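Local structure of N-acetylmuramoyl-L-alanine amidase (Clostridium intestinale URNW, 6SRT) at residues G86-E89 against N90-G93; D140-H144 against K145-Q149; E160-K163 against A164-V168. The protein binds zinc and probably hydrolyses the amide bond between N-acetylmuramic acid and L-alanine in bacterial cell-wall peptidoglycan. One frame throughout, in Å; residues are numbered along the deposited sequence.

All three contacts are local and follow one another along the chain; none nests in or crosses another. Interaction 1 closes a beta turn in the loop between strands 83-85 and 103-108. Interaction 2 comes next, where strand 140-143 at one edge of the mixed sheet ends in a tight turn beside the zinc ion. Interaction 3 is last and finishes helix 159-165 near the C terminus. Interactions 1 and 3 lie on opposite sides of the centre of the chain, their centres about 24 Å apart. Interactions 2 and 3 touch: Leu141 CD1 packs on Leu166 CD1 at 3.7 Å, joining the edge strand to the end of the C-terminal helix.

Interaction 1: residues G86-E89 against N90-G93; sequences GRPE and NAVG
A type I beta turn runs from Pro88 to Ala91. It is closed by Ala91 N donating to Pro88 O at 3.0 Å. The bond is nearly straight (164°), but the donor stands above the carbonyl plane. The Ala91 methyl sits over one face of the proline ring, with CB 4.0 Å from Pro88 CD. Asn90 OD1 comes to the edge of the same ring, 3.7 Å from Pro88 CB. Its CG sits between the backbone N and the carbonyl carbon (chi1 57°), which sets the amide beside Pro88.

Arg87 links the two ends of the stretch. Its chain bends at chi2 and passes Gly93, with CG 3.7 Å from Gly93 CA. NH1 then donates to Val92 O at 2.8 Å, and that oxygen lies near the guanidinium plane. Gly93 C lies over one face of the group. Arg87 NE and NH2 bond to Ile71 O and Gly70 O. In the conformer described, three backbone carbonyls thus hold this buried group; a second conformer is also modelled.

The Glu89 carboxylate forms salt bridges with Lys135 of helix 119-136 and Arg85 of strand 83-85, and hydrogen bonds with Tyr136 and Tyr131 of the same helix.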
ATOM      1  N   GLY A  86      -4.034  -6.860  -2.554  1.00 11.66           N
ATOM      2  CA  GLY A  86      -4.555  -6.240  -3.779  1.00 11.96           C
ATOM      3  C   GLY A  86      -3.911  -6.900  -4.993  1.00 10.90           C
ATOM      4  O   GLY A  86      -4.132  -8.069  -5.279  1.00 12.68           O
ATOM      5  N   ARG A  87      -3.088  -6.119  -5.676  1.00 11.29           N
ATOM      6  CA  ARG A  87      -2.261  -6.710  -6.779  0.50 11.70           C
ATOM      7  C   ARG A  87      -1.423  -7.835  -6.251  1.00 12.41           C
ATOM      8  O   ARG A  87      -0.907  -7.754  -5.140  1.00 14.53           O
ATOM      9  CB  ARG A  87      -1.131  -5.836  -7.308  0.50 11.01           C
ATOM     10  CG  ARG A  87      -1.703  -4.615  -7.972  0.50  9.38           C
ATOM     11  CD  ARG A  87      -2.093  -4.859  -9.404  0.50 11.21           C
ATOM     12  NE  ARG A  87      -2.929  -3.813  -9.887  0.50 11.70           N
ATOM     13  CZ  ARG A  87      -2.794  -3.138 -11.019  0.50  9.14           C
ATOM     14  NH1 ARG A  87      -1.721  -3.247 -11.790  0.50  9.49           N
ATOM     15  NH2 ARG A  87      -3.809  -2.388 -11.400  0.50 10.72           N
ATOM     16  N   PRO A  88      -1.212  -8.862  -7.082  1.00 12.48           N
ATOM     17  CA  PRO A  88      -0.275  -9.909  -6.706  1.00 12.57           C
ATOM     18  C   PRO A  88       1.078  -9.279  -6.350  1.00 12.44           C
ATOM     19  O   PRO A  88       1.520  -8.272  -6.895  1.00 11.83           O
ATOM     20  CB  PRO A  88      -0.172 -10.799  -7.954  1.00 13.54           C
ATOM     21  CG  PRO A  88      -1.513 -10.593  -8.647  1.00 14.68           C
ATOM     22  CD  PRO A  88      -1.800  -9.121  -8.419  1.00 12.90           C
ATOM     23  N   GLU A  89       1.758  -9.940  -5.408  1.00 12.63           N
ATOM     24  CA  GLU A  89       2.999  -9.439  -4.798  1.00 11.70           C
ATOM     25  C   GLU A  89       4.099  -9.317  -5.828  1.00 11.86           C
ATOM     26  O   GLU A  89       5.061  -8.556  -5.594  1.00 13.57           O
ATOM     27  CB  GLU A  89       3.406 -10.304  -3.630  1.00 12.41           C
ATOM     28  CG  GLU A  89       4.280  -9.575  -2.633  1.00 12.60           C
ATOM     29  CD  GLU A  89       4.566 -10.476  -1.440  1.00 12.52           C
ATOM     30  OE1 GLU A  89       3.658 -10.653  -0.597  1.00 14.69           O
ATOM     31  OE2 GLU A  89       5.708 -11.023  -1.352  1.00 15.58           O
ATOM     32  N   ASN A  90       4.013 -10.064  -6.926  1.00 11.49           N
ATOM     33  CA  ASN A  90       5.002 -10.069  -8.010  1.00 12.31           C
ATOM     34  C   ASN A  90       4.551  -9.315  -9.265  1.00 11.88           C
ATOM     35  O   ASN A  90       5.247  -9.402 -10.299  1.00 12.43           O
ATOM     36  CB  ASN A  90       5.456 -11.487  -8.359  1.00 15.56           C
ATOM     37  CG  ASN A  90       4.342 -12.421  -8.760  1.00 18.04           C
ATOM     38  OD1 ASN A  90       3.169 -12.192  -8.444  1.00 19.75           O
ATOM     39  ND2 ASN A  90       4.749 -13.532  -9.384  1.00 24.22           N
ATOM     40  N   ALA A  91       3.427  -8.617  -9.191  1.00 10.90           N
ATOM     41  CA  ALA A  91       2.907  -7.870 -10.336  1.00 11.27           C
ATOM     42  C   ALA A  91       3.120  -6.378 -10.149  1.00 10.32           C
ATOM     43  O   ALA A  91       3.033  -5.835  -9.058  1.00 11.08           O
ATOM     44  CB  ALA A  91       1.417  -8.136 -10.525  1.00 12.10           C
ATOM     45  N   VAL A  92       3.294  -5.683 -11.293  1.00 10.32           N
ATOM     46  CA  VAL A  92       3.290  -4.226 -11.308  1.00 10.06           C
ATOM     47  C   VAL A  92       1.892  -3.740 -10.872  1.00  9.89           C
ATOM     48  O   VAL A  92       0.862  -4.202 -11.393  1.00 11.07           O
ATOM     49  CB  VAL A  92       3.657  -3.691 -12.704  1.00 10.01           C
ATOM     50  CG1 VAL A  92       3.642  -2.158 -12.704  1.00 12.38           C
ATOM     51  CG2 VAL A  92       4.998  -4.211 -13.191  1.00 12.02           C
ATOM     52  N   GLY A  93       1.838  -2.742  -9.981  1.00 10.19           N
ATOM     53  CA  GLY A  93       0.592  -2.114  -9.504  1.00 10.21           C
ATOM     54  C   GLY A  93       0.258  -0.876 -10.303  1.00 10.87           C
ATOM     55  O   GLY A  93       0.917  -0.552 -11.336  1.00 11.90           O
TER

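Interaction 2: residues D140-H144 against K145-Q149; sequences DLKRH and KDVRQ. With ZN (zinc ion), chain B; PO4 (phosphate ion), chain F.
Asp146 OD2 accepts two bonds from one residue, Arg143. The backbone Arg143 N reaches it at 2.9 Å and the side-chain NE at 3.0 Å, both from the same face of the carboxylate. The NE bond is almost straight (178°). Arg143 NH2 takes the other oxygen, Asp146 OD1, at 2.8 Å through its syn lone pair. The result is a side-on, two-nitrogen salt bridge, with the guanidinium and carboxylate planes 43° apart. The Arg143 chain bends at chi3 to bring NE and NH2 round to the acid. Lys145 CD lies over one face of the guanidinium.

Asp146 N returns a bond to Arg143 O, tying the turn that follows strand 140-143. His144 O also accepts twice, from Val147 N above its carbonyl plane and from Arg148 N almost in line with the carbonyl bond.

This turn carries a ligand of the zinc site of the amidase fold. His144 ND1 binds the zinc ion at 1.9 Å, and His47 and Cys152 also bind it. On the other side of the ring, His144 NE2 donates to O2 of a phosphate ion, probably from the crystallisation liquor, at 2.7 Å. Arg148 NE reaches the same O2 at 2.8 Å, and its NH1 donates to O3. The guanidinium is nearly coplanar with the imidazole, 10° between planes, and the shared oxygen lies at the edge of both.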
ATOM      1  N   ASP A 140      14.150   1.713   1.099  1.00 14.28           N
ATOM      2  CA  ASP A 140      13.630   2.982   0.644  1.00 14.77           C
ATOM      3  C   ASP A 140      12.114   3.072   0.868  1.00 12.25           C
ATOM      4  O   ASP A 140      11.362   2.370   0.169  1.00 13.82           O
ATOM      5  CB  ASP A 140      13.930   3.164  -0.820  1.00 14.73           C
ATOM      6  CG  ASP A 140      13.629   4.518  -1.368  1.00 17.11           C
ATOM      7  OD1 ASP A 140      13.233   5.405  -0.606  1.00 20.41           O
ATOM      8  OD2 ASP A 140      13.825   4.723  -2.589  1.00 20.28           O
ATOM      9  N   LEU A 141      11.721   3.839   1.857  1.00 12.19           N
ATOM     10  CA  LEU A 141      10.334   4.114   2.225  1.00 11.57           C
ATOM     11  C   LEU A 141       9.970   5.502   1.794  1.00 12.35           C
ATOM     12  O   LEU A 141      10.711   6.462   2.097  1.00 14.64           O
ATOM     13  CB  LEU A 141      10.082   3.965   3.729  1.00 12.38           C
ATOM     14  CG  LEU A 141      10.483   2.655   4.372  1.00 16.66           C
ATOM     15  CD1 LEU A 141      10.049   2.553   5.815  1.00 16.90           C
ATOM     16  CD2 LEU A 141      10.063   1.427   3.652  1.00 17.90           C
ATOM     17  N   LYS A 142       8.828   5.625   1.141  1.00 11.03           N
ATOM     18  CA  LYS A 142       8.380   6.918   0.632  1.00 11.67           C
ATOM     19  C   LYS A 142       6.893   7.124   0.805  1.00 10.47           C
ATOM     20  O   LYS A 142       6.114   6.167   0.804  1.00 11.47           O
ATOM     21  CB  LYS A 142       8.684   7.102  -0.867  1.00 14.22           C
ATOM     22  CG  LYS A 142      10.169   7.134  -1.227  1.00 16.30           C
ATOM     23  CD  LYS A 142      10.725   8.514  -0.925  1.00 23.80           C
ATOM     24  CE  LYS A 142      12.224   8.689  -0.664  1.00 33.77           C
ATOM     25  NZ  LYS A 142      12.911   7.906  -1.663  1.00 38.38           N
ATOM     26  N   ARG A 143       6.475   8.355   0.974  1.00 11.71           N
ATOM     27  CA  ARG A 143       5.072   8.725   0.890  1.00 11.08           C
ATOM     28  C   ARG A 143       4.703   8.927  -0.589  1.00 11.24           C
ATOM     29  O   ARG A 143       5.576   9.341  -1.398  1.00 12.53           O
ATOM     30  CB  ARG A 143       4.846  10.048   1.601  1.00 12.53           C
ATOM     31  CG  ARG A 143       5.173   9.958   3.085  1.00 14.24           C
ATOM     32  CD  ARG A 143       5.150  11.269   3.772  1.00 16.99           C
ATOM     33  NE  ARG A 143       6.258  12.023   3.273  1.00 20.21           N
ATOM     34  CZ  ARG A 143       6.568  13.249   3.693  1.00 24.04           C
ATOM     35  NH1 ARG A 143       5.918  13.800   4.704  1.00 30.56           N
ATOM     36  NH2 ARG A 143       7.523  13.902   3.052  1.00 32.59           N
ATOM     37  N   HIS A 144       3.427   8.759  -0.942  1.00 10.80           N
ATOM     38  CA  HIS A 144       3.011   9.092  -2.331  1.00 11.54           C
ATOM     39  C   HIS A 144       3.462  10.515  -2.713  1.00 11.69           C
ATOM     40  O   HIS A 144       3.990  10.733  -3.793  1.00 12.54           O
ATOM     41  CB  HIS A 144       1.521   8.848  -2.479  1.00 11.34           C
ATOM     42  CG  HIS A 144       0.987   8.954  -3.888  1.00 11.47           C
ATOM     43  ND1 HIS A 144      -0.384   8.781  -4.096  1.00 12.76           N
ATOM     44  CD2 HIS A 144       1.588   9.223  -5.064  1.00 13.51           C
ATOM     45  CE1 HIS A 144      -0.553   8.981  -5.420  1.00 13.69           C
ATOM     46  NE2 HIS A 144       0.628   9.241  -6.022  1.00 14.77           N
ATOM     47  N   LYS A 145       3.291  11.464  -1.791  1.00 11.56           N
ATOM     48  CA  LYS A 145       3.630  12.886  -2.068  1.00 13.08           C
ATOM     49  C   LYS A 145       5.146  13.092  -2.262  1.00 13.60           C
ATOM     50  O   LYS A 145       5.509  14.157  -2.779  1.00 15.47           O
ATOM     51  CB  LYS A 145       3.142  13.791  -0.947  1.00 13.68           C
ATOM     52  CG  LYS A 145       3.757  13.516   0.417  1.00 16.34           C
ATOM     53  CD  LYS A 145       3.522  14.548   1.419  1.00 23.34           C
ATOM     54  CE  LYS A 145       2.110  14.662   1.837  1.00 27.43           C
ATOM     55  NZ  LYS A 145       1.993  15.579   3.023  1.00 34.36           N
ATOM     56  N   ASP A 146       5.987  12.110  -1.929  1.00 13.64           N
ATOM     57  CA  ASP A 146       7.451  12.196  -2.145  1.00 15.13           C
ATOM     58  C   ASP A 146       7.781  11.856  -3.592  1.00 16.55           C
ATOM     59  O   ASP A 146       8.924  12.091  -4.000  1.00 20.72           O
ATOM     60  CB  ASP A 146       8.236  11.315  -1.166  1.00 15.18           C
ATOM     61  CG  ASP A 146       8.081  11.719   0.278  1.00 17.26           C
ATOM     62  OD1 ASP A 146       8.070  12.949   0.522  1.00 20.58           O
ATOM     63  OD2 ASP A 146       8.007  10.819   1.110  1.00 16.89           O
ATOM     64  N   VAL A 147       6.893  11.189  -4.325  1.00 15.40           N
ATOM     65  CA  VAL A 147       7.174  10.723  -5.702  1.00 15.98           C
ATOM     66  C   VAL A 147       6.295  11.380  -6.731  1.00 17.76           C
ATOM     67  O   VAL A 147       6.613  11.313  -7.929  1.00 21.53           O
ATOM     68  CB  VAL A 147       7.194   9.190  -5.824  1.00 16.31           C
ATOM     69  CG1 VAL A 147       8.285   8.622  -4.958  1.00 19.33           C
ATOM     70  CG2 VAL A 147       5.885   8.543  -5.468  1.00 17.84           C
ATOM     71  N   ARG A 148       5.181  11.974  -6.301  1.00 17.03           N
ATOM     72  CA  ARG A 148       4.182  12.609  -7.177  1.00 16.34           C
ATOM     73  C   ARG A 148       3.578  13.817  -6.449  1.00 16.42           C
ATOM     74  O   ARG A 148       3.662  13.890  -5.258  1.00 17.40           O
ATOM     75  CB  ARG A 148       3.030  11.712  -7.576  1.00 17.41           C
ATOM     76  CG  ARG A 148       3.495  10.442  -8.206  1.00 19.13           C
ATOM     77  CD  ARG A 148       3.659  10.611  -9.667  1.00 21.73           C
ATOM     78  NE  ARG A 148       2.316  10.732 -10.242  1.00 21.98           N
ATOM     79  CZ  ARG A 148       2.096  10.914 -11.492  1.00 22.91           C
ATOM     80  NH1 ARG A 148       0.898  11.046 -11.976  1.00 26.68           N
ATOM     81  NH2 ARG A 148       3.126  11.003 -12.292  1.00 24.89           N
ATOM     82  N   GLN A 149       2.990  14.736  -7.203  1.00 18.88           N
ATOM     83  CA  GLN A 149       2.297  15.896  -6.645  1.00 17.73           C
ATOM     84  C   GLN A 149       0.913  15.444  -6.159  1.00 16.61           C
ATOM     85  O   GLN A 149       0.015  15.173  -6.967  1.00 20.33           O
ATOM     86  CB  GLN A 149       2.220  17.040  -7.644  1.00 23.81           C
ATOM     87  CG  GLN A 149       1.493  18.252  -7.079  1.00 30.95           C
ATOM     88  CD  GLN A 149       1.322  19.322  -8.138  1.00 48.75           C
ATOM     89  OE1 GLN A 149       2.086  19.434  -9.109  1.00 69.88           O
ATOM     90  NE2 GLN A 149       0.279  20.116  -7.965  1.00 69.88           N
TER
HETATM   91 ZN    ZN B 201      -1.638   7.857  -2.925  0.80 11.54          ZN
HETATM   92  P   PO4 F 205      -1.136  10.244  -8.909  0.70 27.45           P
HETATM   93  O1  PO4 F 205      -1.460  11.631  -8.362  0.70 39.88           O
HETATM   94  O2  PO4 F 205       0.182   9.923  -8.572  0.70 20.20           O
HETATM   95  O3  PO4 F 205      -1.411  10.182 -10.366  0.70 30.42           O
HETATM   96  O4  PO4 F 205      -2.084   9.220  -8.257  0.70 44.07           O

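Interaction 3: residues E160-K163 against A164-V168; sequences EEIK and AKLNV
The backbone from Glu160 to Lys165 is helical, with Ala164 N, Lys165 N and Leu166 N bonded to Glu160 O, Glu161 O and Ile162 O. Glu161 and Lys165, one turn apart, run alongside each other in the same direction. Lys165 NZ reaches Glu161 OE2 at 3.0 Å in a salt bridge. It meets the oxygen on its anti side, 27° out of the carboxylate plane. The extended lysine also brings CE within 3.5 Å of Glu161 OE2. Glu161 CG is anti to the backbone N, which sends the acid along the helix surface beside the lysine. Both residues are exposed.

A second pair one turn apart, Ile162 and Leu166, is buried. Ile162 CG2 meets Leu166 CD1 at 3.7 Å, the two chains again lying alongside. Ile162 also packs on Met122, and Leu166 on Ser129, both of helix 119-136.

The helix ends in a Schellman motif. Asn167 has positive phi (62°), and the chain turns back so that Val168 N donates to Lys163 O at 2.9 Å, almost straight at 178°. Asn167 N bonds to Ala164 O at 3.1 Å. This reversal brings Val168 against the lysine chain. The two side chains pass nearly perpendicular to one another, and Val168 CG1 touches Lys163 CE at 3.7 Å. Lys163 NZ makes a weak, long ion pair with Lys169 OXT at the C terminus. Val168 also touches Met133 of helix 119-136.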
ATOM      1  N   GLU A 160       7.257   9.574   9.821  1.00 14.75           N
ATOM      2  CA  GLU A 160       8.516   9.613  10.609  1.00 17.48           C
ATOM      3  C   GLU A 160       8.458   8.548  11.695  1.00 15.34           C
ATOM      4  O   GLU A 160       9.513   7.913  11.959  1.00 16.74           O
ATOM      5  CB  GLU A 160       8.757  11.022  11.120  1.00 23.15           C
ATOM      6  CG  GLU A 160       9.135  11.990   9.989  1.00 26.75           C
ATOM      7  CD  GLU A 160      10.388  11.628   9.202  1.00 34.29           C
ATOM      8  OE1 GLU A 160      11.334  11.046   9.796  1.00 40.38           O
ATOM      9  OE2 GLU A 160      10.441  11.935   8.004  1.00 38.13           O
ATOM     10  N   GLU A 161       7.321   8.342  12.337  1.00 14.74           N
ATOM     11  CA  GLU A 161       7.233   7.279  13.364  1.00 14.99           C
ATOM     12  C   GLU A 161       7.410   5.895  12.751  1.00 13.11           C
ATOM     13  O   GLU A 161       8.074   5.052  13.351  1.00 15.02           O
ATOM     14  CB  GLU A 161       5.886   7.343  14.072  1.00 17.06           C
ATOM     15  CG  GLU A 161       5.708   6.339  15.217  1.00 24.26           C
ATOM     16  CD  GLU A 161       4.358   6.384  15.926  1.00 29.09           C
ATOM     17  OE1 GLU A 161       3.530   7.245  15.532  1.00 29.63           O
ATOM     18  OE2 GLU A 161       4.131   5.497  16.774  1.00 38.96           O
ATOM     19  N   ILE A 162       6.848   5.647  11.569  1.00 13.16           N
ATOM     20  CA  ILE A 162       7.021   4.340  10.874  1.00 12.61           C
ATOM     21  C   ILE A 162       8.507   4.161  10.628  1.00 12.14           C
ATOM     22  O   ILE A 162       9.047   3.084  10.901  1.00 13.16           O
ATOM     23  CB  ILE A 162       6.148   4.370   9.610  1.00 13.84           C
ATOM     24  CG1 ILE A 162       4.685   4.194   9.964  1.00 14.22           C
ATOM     25  CG2 ILE A 162       6.597   3.256   8.660  1.00 15.29           C
ATOM     26  CD1 ILE A 162       3.756   4.465   8.860  1.00 16.06           C
ATOM     27  N   LYS A 163       9.166   5.175  10.076  1.00 12.75           N
ATOM     28  CA  LYS A 163      10.608   5.025   9.739  1.00 15.00           C
ATOM     29  C   LYS A 163      11.387   4.755  11.030  1.00 13.81           C
ATOM     30  O   LYS A 163      12.316   3.914  11.041  1.00 15.54           O
ATOM     31  CB  LYS A 163      11.177   6.249   9.036  1.00 14.31           C
ATOM     32  CG  LYS A 163      10.711   6.460   7.610  1.00 17.98           C
ATOM     33  CD  LYS A 163      11.267   7.712   6.932  1.00 24.17           C
ATOM     34  CE  LYS A 163      12.754   7.751   6.841  1.00 34.08           C
ATOM     35  NZ  LYS A 163      13.171   8.854   5.958  1.00 54.11           N
ATOM     36  N   ALA A 164      11.056   5.425  12.115  1.00 14.78           N
ATOM     37  CA  ALA A 164      11.764   5.250  13.396  1.00 15.94           C
ATOM     38  C   ALA A 164      11.596   3.821  13.919  1.00 14.73           C
ATOM     39  O   ALA A 164      12.621   3.186  14.294  1.00 17.66           O
ATOM     40  CB  ALA A 164      11.321   6.275  14.404  1.00 18.86           C
ATOM     41  N   LYS A 165      10.371   3.278  13.909  1.00 14.80           N
ATOM     42  CA  LYS A 165      10.136   1.917  14.376  1.00 14.81           C
ATOM     43  C   LYS A 165      10.851   0.900  13.496  1.00 13.77           C
ATOM     44  O   LYS A 165      11.255  -0.134  14.025  1.00 15.74           O
ATOM     45  CB  LYS A 165       8.651   1.647  14.418  1.00 15.76           C
ATOM     46  CG  LYS A 165       7.967   2.377  15.572  1.00 20.65           C
ATOM     47  CD  LYS A 165       6.494   2.226  15.689  1.00 28.56           C
ATOM     48  CE  LYS A 165       6.038   2.551  17.107  1.00 36.47           C
ATOM     49  NZ  LYS A 165       4.562   2.524  17.243  1.00 46.37           N
ATOM     50  N   LEU A 166      10.961   1.174  12.215  1.00 13.03           N
ATOM     51  CA  LEU A 166      11.651   0.255  11.281  1.00 12.32           C
ATOM     52  C   LEU A 166      13.147   0.497  11.210  1.00 13.36           C
ATOM     53  O   LEU A 166      13.826  -0.211  10.458  1.00 14.98           O
ATOM     54  CB  LEU A 166      10.991   0.406   9.927  1.00 12.46           C
ATOM     55  CG  LEU A 166       9.565  -0.082   9.845  1.00 12.04           C
ATOM     56  CD1 LEU A 166       8.870   0.390   8.566  1.00 13.31           C
ATOM     57  CD2 LEU A 166       9.464  -1.605   9.925  1.00 13.26           C
ATOM     58  N   ASN A 167      13.665   1.474  11.933  1.00 14.56           N
ATOM     59  CA  ASN A 167      15.112   1.780  11.953  1.00 15.91           C
ATOM     60  C   ASN A 167      15.568   2.178  10.553  1.00 15.68           C
ATOM     61  O   ASN A 167      16.657   1.715  10.115  1.00 19.58           O
ATOM     62  CB  ASN A 167      15.937   0.624  12.520  1.00 17.40           C
ATOM     63  CG  ASN A 167      17.386   1.021  12.765  1.00 19.16           C
ATOM     64  OD1 ASN A 167      17.673   2.181  13.092  1.00 22.79           O
ATOM     65  ND2 ASN A 167      18.276   0.077  12.635  1.00 23.60           N
ATOM     66  N   VAL A 168      14.829   3.051   9.894  1.00 16.36           N
ATOM     67  CA  VAL A 168      15.206   3.600   8.572  1.00 18.00           C
ATOM     68  C   VAL A 168      15.487   5.082   8.744  1.00 18.39           C
ATOM     69  O   VAL A 168      14.648   5.767   9.295  1.00 21.14           O
ATOM     70  CB  VAL A 168      13.961   3.498   7.659  1.00 22.40           C
ATOM     71  CG1 VAL A 168      14.119   4.317   6.411  1.00 21.83           C
ATOM     72  CG2 VAL A 168      13.742   2.097   7.325  1.00 26.89           C
TER